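4-phosphoerythronate dehydrogenase (Lactobacillus jensenii, PDB 4PRK) probably interconverts pyruvate and D-lactate with NAD(H) as cofactor, acting as a D-lactate dehydrogenase of the D-isomer-specific 2-hydroxyacid dehydrogenase family. Local coordinates at residues E37-V42 against K63-Y68; R104-M109 against H295-T300; M115-K120 against N289-P294. One frame throughout, in Å; residues are numbered along the deposited sequence.

The three contacts illustrate how a two-domain dehydrogenase is held together at several levels. Contact 1 lies in the five-stranded domain, its centre about 34 Å from that of contact 2 and about 47 Å from that of contact 3. Contacts 2 and 3 share helix 103-118, with centres about 15 Å apart, and they touch where Met109 CE meets Thr293 CG2 at 3.8 Å. Across the subunit boundary they are coupled again: Arg119, from the contact 3 segment of a second subunit, hydrogen-bonds the carbonyl oxygens of Ala105 and Ala297 in contact 2. There Ile106 lies near the glycine-rich turn of Gly153, Gly155 and Gly158, which probably belongs to the NAD site.

Contact 1: E37-V42 against K63-Y68; sequences ENVDQV and KKLADY
Val39 and Val42 meet Leu65 through methyl groups, and one branch of the leucine serves both. Leu65 CD2 lies 3.9 Å from Val42 CG1 and 4.1 Å from Val39 CG1, with the Val39 side chain crossing the leucine at about a right angle. The leucine itself does not start out toward the loop; its end swings in, so that a single methyl fills the angle between two valines. In Val39, CG1 stands anti to the backbone N (chi1 179°), which carries it to the helix and against Lys64 CB as well, at 3.9 Å. Phe6 and Ile70 continue this apolar layer beyond Val42.

Moving outward, the Tyr68 ring brings its CD2 to 4.2 Å from Val42 CB and projects its hydroxyl past the valines to Asp40. One carboxylate oxygen then accepts two bonds. Lys64 NZ, at 2.9 Å from Asp40 OD1, makes a salt bridge on the syn lone pair, while Tyr68 OH donates to the same OD1 at 2.6 Å from the anti side, 33° out of the carboxylate plane. The carboxylate and ring planes stand 87° apart, and OD1 sits at the ring edge, in its plane. Two donors on one oxygen fix the rotation of the carboxylate and would probably favour its charged form.

The segment 37-42 belongs to the connection between strands 26-30 and 47-50, and helix 60-67 to the next one, between strands 47-50 and 72-75. Such packing of successive crossover connections is typical of a parallel alpha/beta domain with flavodoxin-like strand order 2-1-3-4-5.

Contact 2: R104-M109 against H295-T300; sequences RAIAEM and HSAYFT
Helix 103-118, which follows the last strand of the five-stranded sheet and leads into the NAD-binding domain, lays Ala105, Ile106 and Met109 against the type I turn Ser296-Phe299. Ala297 is the knuckle of that turn: its CB lies 3.6 Å from Met109 CB and 3.7 Å from Ile106 CG1, lodged between the side chains of Ile106 and Met109, about one helical turn apart. One turn before Met109, Ala105 CB lies 3.8 Å from Thr300 CG2.

Met109 has CG anti to the backbone N (chi1 175°), and further bends at chi2 and chi3 bring CE round to Ser296 OG at 3.6 Å. That hydroxyl is buried with no polar partner in the model and has a methyl for its neighbour. An alanine here would keep the contact through CB but is likely to open a gap beside Ser296 and leave its hydroxyl freer to turn.

The carbonyl oxygens of Ala105 and Ala297 approach to 3.2 Å although both are acceptors. Arg119 of a second subunit probably makes this tolerable, giving NH1 to the oxygen of Ala105 and NH2 to that of Ala297. The same subunit supplies Glu143 to the hydroxyl of Thr300, whose OG1 also caps helix 301-319 by accepting from Ser303 N. A turn packed on an interdomain helix and bridged by a neighbour's arginine is thus part of the subunit interface of this Rossmann-fold dehydrogenase.

Contact 3: M115-K120 against N289-P294; sequences MYLNRK and NVIVTP
Apolar packing of a helix end on a sheet edge joins Tyr116 and Leu117, in the last turns of helix 103-118, to Asn289 and Ile291 around strand 290-292. Within the chain this strand is outermost in the seven-stranded parallel sheet of the NAD-binding domain. The contact is small, burying 182 Å² in all, and no hydrogen bond crosses it.

Ile291 provides the reach from the strand. Its CG1 is anti to the carbonyl carbon (chi1 -76°) and the chain is extended beyond, so CD1 arrives 3.7 Å from CD1 of the Tyr116 ring at a slant. Leu117 works one residue further along the helix: CD2 lies 4.2 Å from Ile291 CG1 and also rests near the backbone, 3.6 Å from Asn289 O. One leucine methyl therefore covers both the isoleucine stem and the peptide that enters the strand.

Backbone hydrogen bonds tie Asn289 and Ile291 to Ala256 on strand 255-258, whereas the helix closes with a Schellman motif at Lys120, which has positive phi. A second subunit covers the same region, since the Tyr116 rings of the two chains stack and Ile121 of the neighbour packs on Ile291.

The side-chain atoms that touch are all carbon, though one leucine methyl rests on a carbonyl oxygen; with no hydrogen bond between the two segments, the fit of shapes probably does most to set how they seat.

Contact 1: E37-V42 against K63-Y68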
ATOM      1  N   GLU A  37     -40.065  24.447 -23.118  1.00 81.49           N
ATOM      2  CA  GLU A  37     -39.558  24.849 -24.416  1.00 78.06           C
ATOM      3  C   GLU A  37     -38.954  23.708 -25.231  1.00 76.85           C
ATOM      4  O   GLU A  37     -39.100  23.685 -26.445  1.00 74.74           O
ATOM      5  CB  GLU A  37     -38.522  25.953 -24.251  1.00 82.00           C
ATOM      6  CG  GLU A  37     -39.101  27.307 -23.893  1.00 82.82           C
ATOM      7  CD  GLU A  37     -38.298  28.021 -22.826  1.00 86.81           C
ATOM      8  OE1 GLU A  37     -37.287  27.457 -22.372  1.00 83.95           O
ATOM      9  OE2 GLU A  37     -38.678  29.147 -22.442  1.00 85.29           O
ATOM     10  N   ASN A  38     -38.231  22.799 -24.586  1.00 75.28           N
ATOM     11  CA  ASN A  38     -37.593  21.700 -25.318  1.00 76.31           C
ATOM     12  C   ASN A  38     -38.135  20.274 -25.141  1.00 77.68           C
ATOM     13  O   ASN A  38     -37.575  19.333 -25.684  1.00 81.59           O
ATOM     14  CB  ASN A  38     -36.079  21.711 -25.092  1.00 76.73           C
ATOM     15  CG  ASN A  38     -35.695  21.706 -23.623  1.00 81.88           C
ATOM     16  OD1 ASN A  38     -36.337  21.070 -22.798  1.00 75.20           O
ATOM     17  ND2 ASN A  38     -34.631  22.413 -23.295  1.00 85.42           N
ATOM     18  N   VAL A  39     -39.218  20.102 -24.403  1.00 74.82           N
ATOM     19  CA  VAL A  39     -39.681  18.764 -24.050  1.00 75.18           C
ATOM     20  C   VAL A  39     -40.081  17.872 -25.227  1.00 75.93           C
ATOM     21  O   VAL A  39     -39.894  16.666 -25.179  1.00 79.81           O
ATOM     22  CB  VAL A  39     -40.784  18.797 -22.990  1.00 83.72           C
ATOM     23  CG1 VAL A  39     -41.255  17.392 -22.670  1.00 83.55           C
ATOM     24  CG2 VAL A  39     -40.255  19.457 -21.735  1.00 89.30           C
ATOM     25  N   ASP A  40     -40.645  18.463 -26.267  1.00 68.23           N
ATOM     26  CA  ASP A  40     -41.158  17.719 -27.408  1.00 67.01           C
ATOM     27  C   ASP A  40     -40.064  17.033 -28.235  1.00 60.71           C
ATOM     28  O   ASP A  40     -40.355  16.268 -29.138  1.00 56.78           O
ATOM     29  CB  ASP A  40     -42.028  18.607 -28.290  1.00 65.71           C
ATOM     30  CG  ASP A  40     -43.151  19.254 -27.528  1.00 65.53           C
ATOM     31  OD1 ASP A  40     -43.740  18.592 -26.657  1.00 61.13           O
ATOM     32  OD2 ASP A  40     -43.446  20.431 -27.801  1.00 75.66           O
ATOM     33  N   GLN A  41     -38.813  17.372 -27.960  1.00 58.36           N
ATOM     34  CA  GLN A  41     -37.645  16.687 -28.538  1.00 57.37           C
ATOM     35  C   GLN A  41     -37.352  15.292 -27.918  1.00 56.71           C
ATOM     36  O   GLN A  41     -36.539  14.510 -28.407  1.00 52.66           O
ATOM     37  CB  GLN A  41     -36.450  17.615 -28.412  1.00 63.99           C
ATOM     38  CG  GLN A  41     -36.855  19.057 -28.672  1.00 61.58           C
ATOM     39  CD  GLN A  41     -35.725  19.918 -29.144  1.00 66.78           C
ATOM     40  OE1 GLN A  41     -34.752  19.428 -29.728  1.00 67.36           O
ATOM     41  NE2 GLN A  41     -35.851  21.226 -28.915  1.00 67.33           N
ATOM     42  N   VAL A  42     -38.061  14.999 -26.841  1.00 60.81           N
ATOM     43  CA  VAL A  42     -38.015  13.710 -26.175  1.00 63.65           C
ATOM     44  C   VAL A  42     -38.887  12.707 -26.893  1.00 59.00           C
ATOM     45  O   VAL A  42     -38.858  11.528 -26.612  1.00 51.57           O
ATOM     46  CB  VAL A  42     -38.549  13.827 -24.744  1.00 61.50           C
ATOM     47  CG1 VAL A  42     -38.352  12.525 -23.997  1.00 59.33           C
ATOM     48  CG2 VAL A  42     -37.880  14.983 -24.034  1.00 62.33           C
ATOM     49  N   LYS A  63     -46.032  15.809 -17.466  1.00 82.55           N
ATOM     50  CA  LYS A  63     -47.170  15.203 -18.171  1.00 83.83           C
ATOM     51  C   LYS A  63     -46.692  14.681 -19.507  1.00 75.87           C
ATOM     52  O   LYS A  63     -46.989  13.545 -19.882  1.00 69.94           O
ATOM     53  CB  LYS A  63     -48.338  16.188 -18.391  1.00 85.23           C
ATOM     54  CG  LYS A  63     -49.472  15.603 -19.251  1.00 89.39           C
ATOM     55  CD  LYS A  63     -50.731  16.464 -19.305  1.00 88.83           C
ATOM     56  CE  LYS A  63     -51.426  16.507 -17.951  1.00 91.58           C
ATOM     57  NZ  LYS A  63     -52.826  17.009 -18.013  1.00 94.29           N
ATOM     58  N   LYS A  64     -45.933  15.515 -20.208  1.00 75.91           N
ATOM     59  CA  LYS A  64     -45.472  15.191 -21.556  1.00 76.36           C
ATOM     60  C   LYS A  64     -44.407  14.074 -21.662  1.00 82.19           C
ATOM     61  O   LYS A  64     -44.419  13.318 -22.640  1.00 84.52           O
ATOM     62  CB  LYS A  64     -45.016  16.465 -22.248  1.00 70.58           C
ATOM     63  CG  LYS A  64     -46.194  17.370 -22.544  1.00 67.76           C
ATOM     64  CD  LYS A  64     -45.739  18.727 -23.027  1.00 70.23           C
ATOM     65  CE  LYS A  64     -46.386  19.071 -24.359  1.00 69.54           C
ATOM     66  NZ  LYS A  64     -45.575  20.091 -25.065  1.00 73.07           N
ATOM     67  N   LEU A  65     -43.499  13.956 -20.682  1.00 78.95           N
ATOM     68  CA  LEU A  65     -42.586  12.786 -20.626  1.00 73.14           C
ATOM     69  C   LEU A  65     -43.392  11.502 -20.462  1.00 69.85           C
ATOM     70  O   LEU A  65     -43.170  10.508 -21.171  1.00 67.29           O
ATOM     71  CB  LEU A  65     -41.605  12.878 -19.461  1.00 66.56           C
ATOM     72  CG  LEU A  65     -40.687  14.091 -19.446  1.00 70.00           C
ATOM     73  CD1 LEU A  65     -39.908  14.102 -18.139  1.00 71.09           C
ATOM     74  CD2 LEU A  65     -39.773  14.104 -20.670  1.00 68.42           C
ATOM     75  N   ALA A  66     -44.322  11.540 -19.508  1.00 67.27           N
ATOM     76  CA  ALA A  66     -45.281  10.462 -19.299  1.00 69.43           C
ATOM     77  C   ALA A  66     -46.087  10.190 -20.563  1.00 66.26           C
ATOM     78  O   ALA A  66     -46.243   9.047 -20.944  1.00 66.41           O
ATOM     79  CB  ALA A  66     -46.207  10.797 -18.150  1.00 73.98           C
ATOM     80  N   ASP A  67     -46.573  11.240 -21.217  1.00 67.99           N
ATOM     81  CA  ASP A  67     -47.228  11.090 -22.528  1.00 77.02           C
ATOM     82  C   ASP A  67     -46.318  10.399 -23.567  1.00 73.34           C
ATOM     83  O   ASP A  67     -46.810   9.612 -24.377  1.00 65.01           O
ATOM     84  CB  ASP A  67     -47.705  12.452 -23.092  1.00 82.06           C
ATOM     85  CG  ASP A  67     -49.141  12.818 -22.687  1.00 82.36           C
ATOM     86  OD1 ASP A  67     -49.601  12.455 -21.576  1.00 84.92           O
ATOM     87  OD2 ASP A  67     -49.800  13.503 -23.499  1.00 81.06           O
ATOM     88  N   TYR A  68     -45.007  10.678 -23.546  1.00 72.74           N
ATOM     89  CA  TYR A  68     -44.082  10.068 -24.522  1.00 68.88           C
ATOM     90  C   TYR A  68     -43.554   8.692 -24.109  1.00 63.32           C
ATOM     91  O   TYR A  68     -42.607   8.203 -24.691  1.00 54.15           O
ATOM     92  CB  TYR A  68     -42.920  11.007 -24.838  1.00 74.91           C
ATOM     93  CG  TYR A  68     -43.337  12.350 -25.402  1.00 80.95           C
ATOM     94  CD1 TYR A  68     -44.309  12.448 -26.409  1.00 83.09           C
ATOM     95  CD2 TYR A  68     -42.740  13.518 -24.953  1.00 76.53           C
ATOM     96  CE1 TYR A  68     -44.679  13.679 -26.921  1.00 84.10           C
ATOM     97  CE2 TYR A  68     -43.105  14.745 -25.456  1.00 77.73           C
ATOM     98  CZ  TYR A  68     -44.068  14.822 -26.434  1.00 86.11           C
ATOM     99  OH  TYR A  68     -44.411  16.056 -26.921  1.00 94.46           O
TER

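Contact 2: R104-M109 against H295-T300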
ATOM      1  N   ARG A 104     -12.402   8.392  -5.691  1.00 24.28           N
ATOM      2  CA  ARG A 104     -10.979   8.667  -5.832  1.00 23.25           C
ATOM      3  C   ARG A 104     -10.652  10.040  -6.448  1.00 23.25           C
ATOM      4  O   ARG A 104      -9.661  10.639  -6.106  1.00 26.24           O
ATOM      5  CB  ARG A 104     -10.264   7.543  -6.563  1.00 24.92           C
ATOM      6  CG  ARG A 104      -9.930   6.347  -5.687  1.00 26.12           C
ATOM      7  CD  ARG A 104      -8.845   6.644  -4.680  1.00 26.84           C
ATOM      8  NE  ARG A 104      -7.528   6.780  -5.278  1.00 30.09           N
ATOM      9  CZ  ARG A 104      -6.495   5.984  -5.025  1.00 32.01           C
ATOM     10  NH1 ARG A 104      -6.611   4.981  -4.178  1.00 33.81           N
ATOM     11  NH2 ARG A 104      -5.342   6.201  -5.616  1.00 27.11           N
ATOM     12  N   ALA A 105     -11.458  10.505  -7.391  1.00 24.99           N
ATOM     13  CA  ALA A 105     -11.272  11.836  -7.990  1.00 23.53           C
ATOM     14  C   ALA A 105     -11.220  12.856  -6.880  1.00 22.85           C
ATOM     15  O   ALA A 105     -10.289  13.629  -6.749  1.00 21.60           O
ATOM     16  CB  ALA A 105     -12.403  12.165  -8.942  1.00 22.54           C
ATOM     17  N   ILE A 106     -12.223  12.822  -6.038  1.00 23.53           N
ATOM     18  CA  ILE A 106     -12.265  13.789  -4.961  1.00 25.05           C
ATOM     19  C   ILE A 106     -11.183  13.575  -3.908  1.00 25.55           C
ATOM     20  O   ILE A 106     -10.546  14.535  -3.485  1.00 23.52           O
ATOM     21  CB  ILE A 106     -13.677  13.854  -4.375  1.00 27.40           C
ATOM     22  CG1 ILE A 106     -14.557  14.437  -5.474  1.00 31.51           C
ATOM     23  CG2 ILE A 106     -13.736  14.719  -3.133  1.00 26.11           C
ATOM     24  CD1 ILE A 106     -15.991  14.064  -5.382  1.00 33.63           C
ATOM     25  N   ALA A 107     -10.953  12.319  -3.513  1.00 24.59           N
ATOM     26  CA  ALA A 107      -9.992  12.041  -2.480  1.00 22.69           C
ATOM     27  C   ALA A 107      -8.604  12.484  -2.925  1.00 22.26           C
ATOM     28  O   ALA A 107      -7.831  13.037  -2.160  1.00 18.56           O
ATOM     29  CB  ALA A 107      -9.991  10.574  -2.189  1.00 23.33           C
ATOM     30  N   GLU A 108      -8.322  12.321  -4.206  1.00 23.99           N
ATOM     31  CA  GLU A 108      -6.992  12.644  -4.733  1.00 24.07           C
ATOM     32  C   GLU A 108      -6.761  14.143  -4.786  1.00 23.39           C
ATOM     33  O   GLU A 108      -5.625  14.646  -4.631  1.00 24.70           O
ATOM     34  CB  GLU A 108      -6.774  11.970  -6.104  1.00 23.64           C
ATOM     35  CG  GLU A 108      -6.506  10.479  -6.000  1.00 22.17           C
ATOM     36  CD  GLU A 108      -6.283   9.750  -7.325  1.00 23.55           C
ATOM     37  OE1 GLU A 108      -6.039  10.403  -8.377  1.00 21.19           O
ATOM     38  OE2 GLU A 108      -6.277   8.497  -7.305  1.00 20.69           O
ATOM     39  N   MET A 109      -7.827  14.883  -4.969  1.00 24.50           N
ATOM     40  CA  MET A 109      -7.722  16.355  -4.980  1.00 25.24           C
ATOM     41  C   MET A 109      -7.393  16.787  -3.518  1.00 24.83           C
ATOM     42  O   MET A 109      -6.482  17.576  -3.258  1.00 25.11           O
ATOM     43  CB  MET A 109      -9.015  17.020  -5.512  1.00 23.33           C
ATOM     44  CG  MET A 109      -9.009  18.538  -5.436  1.00 26.87           C
ATOM     45  SD  MET A 109      -7.740  19.282  -6.496  1.00 30.60           S
ATOM     46  CE  MET A 109      -8.802  20.206  -7.586  1.00 31.20           C
ATOM     47  N   HIS A 295     -14.584  24.022  -7.139  1.00 31.96           N
ATOM     48  CA  HIS A 295     -15.361  22.800  -7.006  1.00 32.35           C
ATOM     49  C   HIS A 295     -15.026  21.841  -8.154  1.00 30.63           C
ATOM     50  O   HIS A 295     -15.905  21.243  -8.771  1.00 31.25           O
ATOM     51  CB  HIS A 295     -16.890  23.089  -6.908  1.00 34.95           C
ATOM     52  CG  HIS A 295     -17.589  22.290  -5.839  1.00 40.18           C
ATOM     53  ND1 HIS A 295     -17.530  20.907  -5.770  1.00 43.88           N
ATOM     54  CD2 HIS A 295     -18.332  22.679  -4.775  1.00 39.18           C
ATOM     55  CE1 HIS A 295     -18.193  20.484  -4.706  1.00 39.03           C
ATOM     56  NE2 HIS A 295     -18.695  21.537  -4.090  1.00 44.15           N
ATOM     57  N   SER A 296     -13.741  21.651  -8.410  1.00 30.71           N
ATOM     58  CA  SER A 296     -13.349  20.756  -9.443  1.00 27.23           C
ATOM     59  C   SER A 296     -12.739  19.442  -8.904  1.00 29.52           C
ATOM     60  O   SER A 296     -12.053  18.691  -9.667  1.00 25.50           O
ATOM     61  CB  SER A 296     -12.371  21.504 -10.367  1.00 28.94           C
ATOM     62  OG  SER A 296     -11.168  21.965  -9.680  1.00 28.35           O
ATOM     63  N   ALA A 297     -12.903  19.130  -7.609  1.00 28.56           N
ATOM     64  CA  ALA A 297     -12.297  17.837  -7.128  1.00 26.53           C
ATOM     65  C   ALA A 297     -12.840  16.669  -7.992  1.00 24.83           C
ATOM     66  O   ALA A 297     -12.138  15.727  -8.340  1.00 27.04           O
ATOM     67  CB  ALA A 297     -12.583  17.591  -5.650  1.00 25.08           C
ATOM     68  N   TYR A 298     -14.094  16.742  -8.380  1.00 24.65           N
ATOM     69  CA  TYR A 298     -14.710  15.669  -9.167  1.00 24.66           C
ATOM     70  C   TYR A 298     -14.196  15.579 -10.610  1.00 24.57           C
ATOM     71  O   TYR A 298     -14.472  14.592 -11.280  1.00 24.67           O
ATOM     72  CB  TYR A 298     -16.249  15.871  -9.236  1.00 25.05           C
ATOM     73  CG  TYR A 298     -16.565  16.916 -10.308  1.00 29.42           C
ATOM     74  CD1 TYR A 298     -16.505  18.279 -10.038  1.00 30.62           C
ATOM     75  CD2 TYR A 298     -16.846  16.531 -11.610  1.00 30.03           C
ATOM     76  CE1 TYR A 298     -16.737  19.211 -11.028  1.00 30.55           C
ATOM     77  CE2 TYR A 298     -17.058  17.461 -12.611  1.00 33.59           C
ATOM     78  CZ  TYR A 298     -16.995  18.789 -12.325  1.00 31.99           C
ATOM     79  OH  TYR A 298     -17.189  19.690 -13.354  1.00 35.32           O
ATOM     80  N   PHE A 299     -13.479  16.577 -11.116  1.00 24.84           N
ATOM     81  CA  PHE A 299     -13.432  16.779 -12.567  1.00 25.85           C
ATOM     82  C   PHE A 299     -12.287  15.964 -13.191  1.00 26.61           C
ATOM     83  O   PHE A 299     -11.191  16.532 -13.508  1.00 31.57           O
ATOM     84  CB  PHE A 299     -13.302  18.296 -12.839  1.00 27.21           C
ATOM     85  CG  PHE A 299     -13.384  18.690 -14.291  1.00 27.71           C
ATOM     86  CD1 PHE A 299     -14.319  18.116 -15.143  1.00 27.70           C
ATOM     87  CD2 PHE A 299     -12.572  19.693 -14.785  1.00 28.83           C
ATOM     88  CE1 PHE A 299     -14.372  18.487 -16.473  1.00 27.67           C
ATOM     89  CE2 PHE A 299     -12.643  20.082 -16.108  1.00 29.65           C
ATOM     90  CZ  PHE A 299     -13.561  19.481 -16.944  1.00 27.67           C
ATOM     91  N   THR A 300     -12.501  14.643 -13.284  1.00 24.44           N
ATOM     92  CA  THR A 300     -11.629  13.727 -14.044  1.00 27.46           C
ATOM     93  C   THR A 300     -12.432  13.071 -15.163  1.00 28.46           C
ATOM     94  O   THR A 300     -13.654  13.169 -15.200  1.00 27.72           O
ATOM     95  CB  THR A 300     -11.109  12.591 -13.165  1.00 27.86           C
ATOM     96  OG1 THR A 300     -12.224  11.805 -12.707  1.00 29.84           O
ATOM     97  CG2 THR A 300     -10.405  13.186 -11.951  1.00 30.13           C
TER

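Contact 3: M115-K120 against N289-P294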
ATOM      1  N   MET A 115      -0.777  17.821   0.325  1.00 24.65           N
ATOM      2  CA  MET A 115       0.644  17.594   0.191  1.00 26.11           C
ATOM      3  C   MET A 115       1.315  18.875  -0.269  1.00 26.32           C
ATOM      4  O   MET A 115       2.328  19.264   0.277  1.00 26.26           O
ATOM      5  CB  MET A 115       0.990  16.473  -0.782  1.00 26.58           C
ATOM      6  CG  MET A 115       0.052  15.313  -0.693  1.00 32.51           C
ATOM      7  SD  MET A 115       0.891  13.801  -1.033  1.00 47.09           S
ATOM      8  CE  MET A 115       1.696  13.967   0.615  1.00 34.11           C
ATOM      9  N   TYR A 116       0.762  19.508  -1.285  1.00 26.96           N
ATOM     10  CA  TYR A 116       1.295  20.819  -1.714  1.00 27.89           C
ATOM     11  C   TYR A 116       1.432  21.818  -0.558  1.00 27.15           C
ATOM     12  O   TYR A 116       2.499  22.424  -0.349  1.00 26.67           O
ATOM     13  CB  TYR A 116       0.455  21.397  -2.833  1.00 27.97           C
ATOM     14  CG  TYR A 116       0.885  22.746  -3.336  1.00 28.74           C
ATOM     15  CD1 TYR A 116       0.489  23.856  -2.681  1.00 32.32           C
ATOM     16  CD2 TYR A 116       1.578  22.893  -4.533  1.00 33.69           C
ATOM     17  CE1 TYR A 116       0.834  25.110  -3.104  1.00 35.19           C
ATOM     18  CE2 TYR A 116       1.915  24.148  -5.020  1.00 33.74           C
ATOM     19  CZ  TYR A 116       1.535  25.246  -4.267  1.00 36.38           C
ATOM     20  OH  TYR A 116       1.774  26.492  -4.617  1.00 31.52           O
ATOM     21  N   LEU A 117       0.360  21.993   0.192  1.00 26.17           N
ATOM     22  CA  LEU A 117       0.408  22.909   1.327  1.00 25.81           C
ATOM     23  C   LEU A 117       1.357  22.465   2.387  1.00 24.84           C
ATOM     24  O   LEU A 117       1.994  23.300   2.961  1.00 27.60           O
ATOM     25  CB  LEU A 117      -0.973  23.138   1.922  1.00 24.18           C
ATOM     26  CG  LEU A 117      -1.920  23.769   0.931  1.00 22.88           C
ATOM     27  CD1 LEU A 117      -3.334  23.785   1.429  1.00 22.11           C
ATOM     28  CD2 LEU A 117      -1.411  25.179   0.584  1.00 24.94           C
ATOM     29  N   ASN A 118       1.462  21.149   2.625  1.00 27.72           N
ATOM     30  CA  ASN A 118       2.441  20.577   3.577  1.00 26.71           C
ATOM     31  C   ASN A 118       3.835  20.870   3.163  1.00 25.56           C
ATOM     32  O   ASN A 118       4.660  21.139   3.992  1.00 23.76           O
ATOM     33  CB  ASN A 118       2.281  19.064   3.738  1.00 26.68           C
ATOM     34  CG  ASN A 118       3.334  18.439   4.639  1.00 26.59           C
ATOM     35  OD1 ASN A 118       3.376  18.699   5.843  1.00 25.83           O
ATOM     36  ND2 ASN A 118       4.134  17.532   4.079  1.00 24.90           N
ATOM     37  N   ARG A 119       4.098  20.829   1.868  1.00 26.09           N
ATOM     38  CA  ARG A 119       5.418  21.162   1.363  1.00 26.56           C
ATOM     39  C   ARG A 119       5.640  22.699   1.221  1.00 28.11           C
ATOM     40  O   ARG A 119       6.764  23.148   0.839  1.00 25.02           O
ATOM     41  CB  ARG A 119       5.631  20.446   0.004  1.00 27.24           C
ATOM     42  CG  ARG A 119       5.604  18.908   0.093  1.00 29.36           C
ATOM     43  CD  ARG A 119       6.553  18.335   1.168  1.00 29.14           C
ATOM     44  NE  ARG A 119       7.940  18.777   0.936  1.00 29.80           N
ATOM     45  CZ  ARG A 119       9.031  17.996   0.784  1.00 30.09           C
ATOM     46  NH1 ARG A 119       8.996  16.674   0.855  1.00 31.34           N
ATOM     47  NH2 ARG A 119      10.217  18.568   0.609  1.00 31.88           N
ATOM     48  N   LYS A 120       4.577  23.479   1.471  1.00 24.23           N
ATOM     49  CA  LYS A 120       4.617  24.957   1.451  1.00 25.38           C
ATOM     50  C   LYS A 120       5.162  25.517   0.167  1.00 25.86           C
ATOM     51  O   LYS A 120       5.866  26.551   0.161  1.00 29.73           O
ATOM     52  CB  LYS A 120       5.433  25.492   2.635  1.00 25.73           C
ATOM     53  CG  LYS A 120       5.028  24.852   3.958  1.00 24.80           C
ATOM     54  CD  LYS A 120       5.977  25.230   5.093  1.00 26.78           C
ATOM     55  CE  LYS A 120       5.298  24.997   6.423  1.00 28.74           C
ATOM     56  NZ  LYS A 120       6.250  25.139   7.544  1.00 32.46           N
ATOM     57  N   ASN A 289      -0.372  30.359   1.439  1.00 26.44           N
ATOM     58  CA  ASN A 289      -0.577  29.091   2.150  1.00 26.80           C
ATOM     59  C   ASN A 289      -2.004  28.590   2.034  1.00 26.32           C
ATOM     60  O   ASN A 289      -2.439  27.763   2.835  1.00 27.97           O
ATOM     61  CB  ASN A 289      -0.194  29.203   3.637  1.00 28.01           C
ATOM     62  CG  ASN A 289      -1.036  30.229   4.401  1.00 28.67           C
ATOM     63  OD1 ASN A 289      -1.538  31.147   3.826  1.00 25.10           O
ATOM     64  ND2 ASN A 289      -1.145  30.073   5.707  1.00 29.44           N
ATOM     65  N   VAL A 290      -2.739  29.102   1.051  1.00 27.40           N
ATOM     66  CA  VAL A 290      -4.080  28.629   0.745  1.00 27.52           C
ATOM     67  C   VAL A 290      -4.185  28.145  -0.715  1.00 28.21           C
ATOM     68  O   VAL A 290      -3.574  28.710  -1.591  1.00 28.41           O
ATOM     69  CB  VAL A 290      -5.074  29.770   0.903  1.00 28.16           C
ATOM     70  CG1 VAL A 290      -6.422  29.385   0.325  1.00 28.87           C
ATOM     71  CG2 VAL A 290      -5.155  30.182   2.382  1.00 27.95           C
ATOM     72  N   ILE A 291      -4.959  27.100  -0.970  1.00 28.75           N
ATOM     73  CA  ILE A 291      -5.376  26.786  -2.316  1.00 29.89           C
ATOM     74  C   ILE A 291      -6.869  26.941  -2.397  1.00 27.95           C
ATOM     75  O   ILE A 291      -7.562  26.481  -1.502  1.00 31.15           O
ATOM     76  CB  ILE A 291      -5.018  25.338  -2.705  1.00 28.97           C
ATOM     77  CG1 ILE A 291      -3.550  25.187  -3.012  1.00 27.74           C
ATOM     78  CG2 ILE A 291      -5.759  24.879  -3.945  1.00 28.50           C
ATOM     79  CD1 ILE A 291      -3.149  23.724  -3.199  1.00 27.74           C
ATOM     80  N   VAL A 292      -7.381  27.550  -3.467  1.00 28.02           N
ATOM     81  CA  VAL A 292      -8.809  27.432  -3.760  1.00 28.27           C
ATOM     82  C   VAL A 292      -8.976  26.984  -5.179  1.00 28.15           C
ATOM     83  O   VAL A 292      -8.355  27.527  -6.046  1.00 24.96           O
ATOM     84  CB  VAL A 292      -9.613  28.738  -3.562  1.00 32.05           C
ATOM     85  CG1 VAL A 292     -11.140  28.467  -3.735  1.00 32.64           C
ATOM     86  CG2 VAL A 292      -9.297  29.373  -2.206  1.00 29.67           C
ATOM     87  N   THR A 293      -9.816  25.959  -5.373  1.00 27.91           N
ATOM     88  CA  THR A 293     -10.209  25.466  -6.659  1.00 27.13           C
ATOM     89  C   THR A 293     -11.715  25.572  -6.781  1.00 26.52           C
ATOM     90  O   THR A 293     -12.431  25.539  -5.770  1.00 28.28           O
ATOM     91  CB  THR A 293      -9.792  23.985  -6.856  1.00 27.28           C
ATOM     92  OG1 THR A 293     -10.078  23.219  -5.677  1.00 25.96           O
ATOM     93  CG2 THR A 293      -8.281  23.909  -7.180  1.00 28.63           C
ATOM     94  N   PRO A 294     -12.213  25.702  -8.012  1.00 26.49           N
ATOM     95  CA  PRO A 294     -13.627  25.929  -8.257  1.00 29.97           C
ATOM     96  C   PRO A 294     -14.457  24.682  -8.290  1.00 29.10           C
ATOM     97  O   PRO A 294     -14.956  24.320  -9.348  1.00 29.69           O
ATOM     98  CB  PRO A 294     -13.628  26.594  -9.644  1.00 31.37           C
ATOM     99  CG  PRO A 294     -12.395  26.114 -10.297  1.00 30.51           C
ATOM    100  CD  PRO A 294     -11.463  25.597  -9.259  1.00 26.93           C
TER